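Local coordinates for protein 7,8-dihydro-6-hydroxymethylpterin pyrophosphokinase-dihydropteroate synthase (Plasmodium falciparum, PDB 6JWS) that probably catalyses two consecutive steps of folate biosynthesis, pyrophosphorylation of 6-hydroxymethyl-7,8-dihydropterin by ATP and condensation of the product with 4-aminobenzoate to 7,8-dihydropteroate, at residues 89-101 / 230-242. The protein carries 1 engineered substitution. Residues are numbered along the deposited sequence; the frame is centred on the assembly and turned at random.
Sequences MQNLEESKYEENK and MIYKILSKYIHLE. With CA (calcium ion), chain L.
Lys-96 lies over His-240 and reaches Ser-236 in the last turn of helix 228-236, showing how a long, flexible side chain can serve a backbone bridge twice, by its methylenes and by its charge. Its CB lies against the carbonyl oxygen of Tyr-238 (3.4 Å), the same oxygen that accepts the bond from Lys-96 N. CG sits almost centrally over one face of the His-240 imidazole, a CH-pi contact 3.6 Å from the ring centroid. CD and CE both approach Ser-236 O, CE also lying over His-240 CD2. The extended chain finally delivers NZ to Ser-236 O at 2.8 Å, nearly in line with the carbonyl, where the positive charge would probably suit the carbonyl-rich side of that turn.

The imidazole is also held at its edge, by a weak bond from ND1 to Ser-95 O. Farther along, Glu-93 OE2 receives Glu-242 N in a straight bond (170°) on its anti side, tilted out of the carboxylate plane. Ser-95 OG accepts from Tyr-97 N and shares a water with Tyr-238 O.

Two backbone bonds, Lys-96 N to Tyr-238 O and His-240 N to Glu-94 O (3.2 Å), flank Ser-95 and Ile-239, a non-hydrogen-bonded antiparallel pair forming a single beta bridge, which the other contacts brace. With an ST turn starting at the bridged Ser-95 itself, it joins, within the HPPK part, the segment following helix 228-236 to the loop whose Glu-99 chelates calcium alongside Glu-42 and Gly-46.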
loop_
_atom_site.group_PDB
_atom_site.type_symbol
_atom_site.label_atom_id
_atom_site.label_comp_id
_atom_site.label_asym_id
_atom_site.label_seq_id
_atom_site.Cartn_x
_atom_site.Cartn_y
_atom_site.Cartn_z
ATOM N N MET B 89 -44.021 -16.743 8.167
ATOM C CA MET B 89 -43.210 -17.745 8.849
ATOM C C MET B 89 -43.901 -18.257 10.114
ATOM O O MET B 89 -43.647 -19.384 10.545
ATOM C CB MET B 89 -41.836 -17.190 9.242
ATOM C CG MET B 89 -40.946 -16.803 8.067
ATOM S SD MET B 89 -40.622 -18.130 6.878
ATOM C CE MET B 89 -39.929 -19.398 7.938
ATOM N N GLN B 90 -44.761 -17.419 10.713
ATOM C CA GLN B 90 -45.426 -17.769 11.960
ATOM C C GLN B 90 -46.544 -18.785 11.714
ATOM O O GLN B 90 -46.844 -19.586 12.597
ATOM C CB GLN B 90 -45.928 -16.528 12.703
ATOM C CG GLN B 90 -44.847 -15.810 13.506
ATOM C CD GLN B 90 -45.405 -14.995 14.650
ATOM O OE1 GLN B 90 -44.954 -15.104 15.789
ATOM N NE2 GLN B 90 -46.400 -14.172 14.360
ATOM N N ASN B 91 -47.139 -18.754 10.513
ATOM C CA ASN B 91 -48.297 -19.577 10.183
ATOM C C ASN B 91 -48.013 -20.399 8.928
ATOM O O ASN B 91 -48.551 -20.118 7.858
ATOM C CB ASN B 91 -49.569 -18.737 10.005
ATOM C CG ASN B 91 -49.883 -17.851 11.193
ATOM O OD1 ASN B 91 -49.678 -16.638 11.137
ATOM N ND2 ASN B 91 -50.375 -18.443 12.271
ATOM N N LEU B 92 -47.163 -21.418 9.068
ATOM C CA LEU B 92 -46.823 -22.274 7.943
ATOM C C LEU B 92 -47.386 -23.662 8.204
ATOM O O LEU B 92 -47.474 -24.087 9.355
ATOM C CB LEU B 92 -45.299 -22.369 7.806
ATOM C CG LEU B 92 -44.571 -21.178 7.182
ATOM C CD1 LEU B 92 -43.068 -21.348 7.346
ATOM C CD2 LEU B 92 -44.926 -21.022 5.712
ATOM N N GLU B 93 -47.713 -24.368 7.119
ATOM C CA GLU B 93 -48.169 -25.744 7.207
ATOM C C GLU B 93 -46.975 -26.620 7.559
ATOM O O GLU B 93 -45.914 -26.488 6.952
ATOM C CB GLU B 93 -48.768 -26.201 5.875
ATOM C CG GLU B 93 -50.072 -25.510 5.519
ATOM C CD GLU B 93 -50.299 -25.376 4.023
ATOM O OE1 GLU B 93 -49.300 -25.220 3.289
ATOM O OE2 GLU B 93 -51.469 -25.431 3.592
ATOM N N GLU B 94 -47.168 -27.507 8.542
ATOM C CA GLU B 94 -46.137 -28.450 8.945
ATOM C C GLU B 94 -45.782 -29.345 7.760
ATOM O O GLU B 94 -46.613 -29.593 6.891
ATOM C CB GLU B 94 -46.585 -29.250 10.172
ATOM C CG GLU B 94 -46.455 -28.484 11.486
ATOM C CD GLU B 94 -45.114 -28.582 12.204
ATOM O OE1 GLU B 94 -44.188 -29.220 11.659
ATOM O OE2 GLU B 94 -44.991 -28.020 13.317
ATOM N N SER B 95 -44.521 -29.791 7.719
ATOM C CA SER B 95 -44.053 -30.767 6.749
ATOM C C SER B 95 -44.541 -32.150 7.174
ATOM O O SER B 95 -44.945 -32.329 8.319
ATOM C CB SER B 95 -42.547 -30.724 6.642
ATOM O OG SER B 95 -42.054 -31.748 5.791
ATOM N N LYS B 96 -44.501 -33.118 6.247
ATOM C CA LYS B 96 -44.859 -34.491 6.562
ATOM C C LYS B 96 -43.593 -35.289 6.847
ATOM O O LYS B 96 -43.651 -36.495 7.077
ATOM C CB LYS B 96 -45.635 -35.139 5.411
ATOM C CG LYS B 96 -47.073 -34.670 5.236
ATOM C CD LYS B 96 -47.937 -35.714 4.568
ATOM C CE LYS B 96 -49.405 -35.344 4.573
ATOM N NZ LYS B 96 -50.223 -36.350 3.856
ATOM N N TYR B 97 -42.442 -34.605 6.808
ATOM C CA TYR B 97 -41.175 -35.293 6.992
ATOM C C TYR B 97 -40.468 -34.768 8.232
ATOM O O TYR B 97 -40.623 -33.604 8.588
ATOM C CB TYR B 97 -40.321 -35.215 5.726
ATOM C CG TYR B 97 -40.713 -36.211 4.666
ATOM C CD1 TYR B 97 -41.789 -35.973 3.822
ATOM C CD2 TYR B 97 -40.026 -37.405 4.521
ATOM C CE1 TYR B 97 -42.164 -36.887 2.849
ATOM C CE2 TYR B 97 -40.388 -38.330 3.555
ATOM C CZ TYR B 97 -41.458 -38.069 2.714
ATOM O OH TYR B 97 -41.807 -38.976 1.756
ATOM N N GLU B 98 -39.712 -35.664 8.876
ATOM C CA GLU B 98 -38.980 -35.350 10.090
ATOM C C GLU B 98 -37.878 -34.341 9.772
ATOM O O GLU B 98 -37.112 -34.523 8.825
ATOM C CB GLU B 98 -38.453 -36.628 10.755
ATOM C CG GLU B 98 -37.221 -37.237 10.095
ATOM C CD GLU B 98 -36.581 -38.389 10.860
ATOM O OE1 GLU B 98 -37.071 -39.533 10.732
ATOM O OE2 GLU B 98 -35.602 -38.137 11.596
ATOM N N GLU B 99 -37.863 -33.252 10.547
ATOM C CA GLU B 99 -36.756 -32.313 10.598
ATOM C C GLU B 99 -35.878 -32.680 11.789
ATOM O O GLU B 99 -36.367 -32.735 12.917
ATOM C CB GLU B 99 -37.280 -30.888 10.792
ATOM C CG GLU B 99 -36.201 -29.820 10.657
ATOM C CD GLU B 99 -35.524 -29.770 9.291
ATOM O OE1 GLU B 99 -34.709 -30.683 8.979
ATOM O OE2 GLU B 99 -35.835 -28.841 8.523
ATOM N N ASN B 100 -34.590 -32.953 11.542
ATOM C CA ASN B 100 -33.660 -33.075 12.658
ATOM C C ASN B 100 -32.393 -32.259 12.420
ATOM O O ASN B 100 -31.820 -32.287 11.329
ATOM C CB ASN B 100 -33.389 -34.514 13.098
ATOM C CG ASN B 100 -32.653 -35.338 12.070
ATOM O OD1 ASN B 100 -31.777 -36.119 12.422
ATOM N ND2 ASN B 100 -33.017 -35.186 10.808
ATOM N N LYS B 101 -31.964 -31.569 13.487
ATOM C CA LYS B 101 -30.852 -30.631 13.450
ATOM C C LYS B 101 -29.524 -31.325 13.765
ATOM O O LYS B 101 -28.505 -30.650 13.885
ATOM C CB LYS B 101 -31.118 -29.445 14.386
ATOM C CG LYS B 101 -32.126 -28.425 13.870
ATOM C CD LYS B 101 -32.270 -27.178 14.747
ATOM C CE LYS B 101 -31.231 -26.094 14.510
ATOM N NZ LYS B 101 -31.434 -24.951 15.437
ATOM N N MET B 230 -53.694 -33.076 -9.759
ATOM C CA MET B 230 -52.370 -33.680 -9.710
ATOM C C MET B 230 -51.446 -32.898 -8.770
ATOM O O MET B 230 -50.734 -33.494 -7.963
ATOM C CB MET B 230 -51.758 -33.757 -11.114
ATOM C CG MET B 230 -50.512 -34.614 -11.185
ATOM S SD MET B 230 -50.616 -36.070 -10.118
ATOM C CE MET B 230 -49.211 -37.018 -10.699
ATOM N N ILE B 231 -51.482 -31.564 -8.873
ATOM C CA ILE B 231 -50.675 -30.687 -8.042
ATOM C C ILE B 231 -50.973 -30.980 -6.570
ATOM O O ILE B 231 -50.047 -31.204 -5.787
ATOM C CB ILE B 231 -50.870 -29.206 -8.438
ATOM C CG1 ILE B 231 -50.174 -28.894 -9.767
ATOM C CG2 ILE B 231 -50.403 -28.273 -7.331
ATOM C CD1 ILE B 231 -50.470 -27.518 -10.331
ATOM N N TYR B 232 -52.267 -31.021 -6.224
ATOM C CA TYR B 232 -52.714 -31.251 -4.858
ATOM C C TYR B 232 -52.121 -32.546 -4.300
ATOM O O TYR B 232 -51.779 -32.606 -3.124
ATOM C CB TYR B 232 -54.245 -31.230 -4.764
ATOM C CG TYR B 232 -54.801 -31.316 -3.361
ATOM C CD1 TYR B 232 -55.031 -32.542 -2.745
ATOM C CD2 TYR B 232 -55.106 -30.168 -2.643
ATOM C CE1 TYR B 232 -55.536 -32.626 -1.456
ATOM C CE2 TYR B 232 -55.615 -30.233 -1.354
ATOM C CZ TYR B 232 -55.830 -31.466 -0.760
ATOM O OH TYR B 232 -56.334 -31.542 0.505
ATOM N N LYS B 233 -51.998 -33.575 -5.144
ATOM C CA LYS B 233 -51.619 -34.903 -4.678
ATOM C C LYS B 233 -50.114 -34.971 -4.419
ATOM O O LYS B 233 -49.683 -35.630 -3.475
ATOM C CB LYS B 233 -52.055 -35.989 -5.671
ATOM C CG LYS B 233 -53.547 -36.310 -5.710
ATOM C CD LYS B 233 -53.855 -37.555 -6.532
ATOM C CE LYS B 233 -55.324 -37.747 -6.844
ATOM N NZ LYS B 233 -55.552 -38.969 -7.653
ATOM N N ILE B 234 -49.332 -34.306 -5.285
ATOM C CA ILE B 234 -47.891 -34.193 -5.139
ATOM C C ILE B 234 -47.597 -33.439 -3.844
ATOM O O ILE B 234 -46.854 -33.928 -2.992
ATOM C CB ILE B 234 -47.271 -33.505 -6.373
ATOM C CG1 ILE B 234 -47.245 -34.440 -7.587
ATOM C CG2 ILE B 234 -45.884 -32.953 -6.059
ATOM C CD1 ILE B 234 -47.069 -33.735 -8.913
ATOM N N LEU B 235 -48.218 -32.262 -3.699
ATOM C CA LEU B 235 -48.056 -31.444 -2.513
ATOM C C LEU B 235 -48.410 -32.251 -1.260
ATOM O O LEU B 235 -47.661 -32.224 -0.282
ATOM C CB LEU B 235 -48.906 -30.176 -2.644
ATOM C CG LEU B 235 -48.436 -29.148 -3.680
ATOM C CD1 LEU B 235 -49.270 -27.877 -3.607
ATOM C CD2 LEU B 235 -46.960 -28.807 -3.508
ATOM N N SER B 236 -49.523 -33.001 -1.312
ATOM C CA SER B 236 -50.093 -33.660 -0.142
ATOM C C SER B 236 -49.185 -34.784 0.336
ATOM O O SER B 236 -49.254 -35.196 1.491
ATOM C CB SER B 236 -51.483 -34.186 -0.415
ATOM O OG SER B 236 -52.442 -33.143 -0.328
ATOM N N LYS B 237 -48.347 -35.280 -0.577
ATOM C CA LYS B 237 -47.421 -36.354 -0.278
ATOM C C LYS B 237 -46.300 -35.827 0.619
ATOM O O LYS B 237 -45.610 -36.621 1.253
ATOM C CB LYS B 237 -46.883 -36.934 -1.589
ATOM C CG LYS B 237 -45.804 -37.998 -1.454
ATOM C CD LYS B 237 -45.481 -38.674 -2.772
ATOM C CE LYS B 237 -44.164 -39.426 -2.752
ATOM N NZ LYS B 237 -44.093 -40.465 -1.698
ATOM N N TYR B 238 -46.129 -34.495 0.674
ATOM C CA TYR B 238 -44.978 -33.911 1.347
ATOM C C TYR B 238 -45.392 -32.868 2.382
ATOM O O TYR B 238 -44.665 -32.657 3.351
ATOM C CB TYR B 238 -43.979 -33.320 0.348
ATOM C CG TYR B 238 -43.454 -34.295 -0.671
ATOM C CD1 TYR B 238 -42.635 -35.347 -0.295
ATOM C CD2 TYR B 238 -43.765 -34.159 -2.015
ATOM C CE1 TYR B 238 -42.153 -36.259 -1.223
ATOM C CE2 TYR B 238 -43.292 -35.061 -2.954
ATOM C CZ TYR B 238 -42.483 -36.114 -2.559
ATOM O OH TYR B 238 -42.005 -37.004 -3.481
ATOM N N ILE B 239 -46.544 -32.216 2.173
ATOM C CA ILE B 239 -46.996 -31.178 3.090
ATOM C C ILE B 239 -48.374 -31.551 3.649
ATOM O O ILE B 239 -49.211 -32.094 2.925
ATOM C CB ILE B 239 -46.963 -29.792 2.402
ATOM C CG1 ILE B 239 -45.596 -29.494 1.771
ATOM C CG2 ILE B 239 -47.397 -28.681 3.353
ATOM C CD1 ILE B 239 -45.558 -28.251 0.906
ATOM N N HIS B 240 -48.582 -31.287 4.949
ATOM C CA HIS B 240 -49.888 -31.374 5.591
ATOM C C HIS B 240 -50.696 -30.136 5.219
ATOM O O HIS B 240 -50.597 -29.111 5.892
ATOM C CB HIS B 240 -49.764 -31.420 7.127
ATOM C CG HIS B 240 -49.347 -32.736 7.700
ATOM N ND1 HIS B 240 -48.102 -32.932 8.278
ATOM C CD2 HIS B 240 -50.005 -33.914 7.809
ATOM C CE1 HIS B 240 -48.003 -34.180 8.698
ATOM N NE2 HIS B 240 -49.163 -34.806 8.424
ATOM N N LEU B 241 -51.500 -30.238 4.154
ATOM C CA LEU B 241 -52.170 -29.069 3.602
ATOM C C LEU B 241 -53.433 -28.720 4.391
ATOM O O LEU B 241 -54.162 -29.605 4.841
ATOM C CB LEU B 241 -52.480 -29.313 2.123
ATOM C CG LEU B 241 -51.258 -29.328 1.209
ATOM C CD1 LEU B 241 -51.527 -30.150 -0.041
ATOM C CD2 LEU B 241 -50.832 -27.913 0.850
ATOM N N GLU B 242 -53.671 -27.409 4.531
ATOM C CA GLU B 242 -54.820 -26.849 5.228
ATOM C C GLU B 242 -56.083 -27.081 4.385
ATOM O O GLU B 242 -57.145 -27.337 4.990
ATOM C CB GLU B 242 -54.612 -25.347 5.446
ATOM C CG GLU B 242 -55.232 -24.815 6.727
ATOM C CD GLU B 242 -54.275 -24.633 7.897
ATOM O OE1 GLU B 242 -53.408 -25.510 8.104
ATOM O OE2 GLU B 242 -54.397 -23.606 8.599
HETATM CA CA CA L . -34.863 -30.312 6.722
HETATM O O HOH W 1 -42.179 -31.308 3.272
HETATM O O HOH W 2 -36.725 -31.873 6.691
HETATM O O HOH W 3 -33.802 -32.160 6.614
#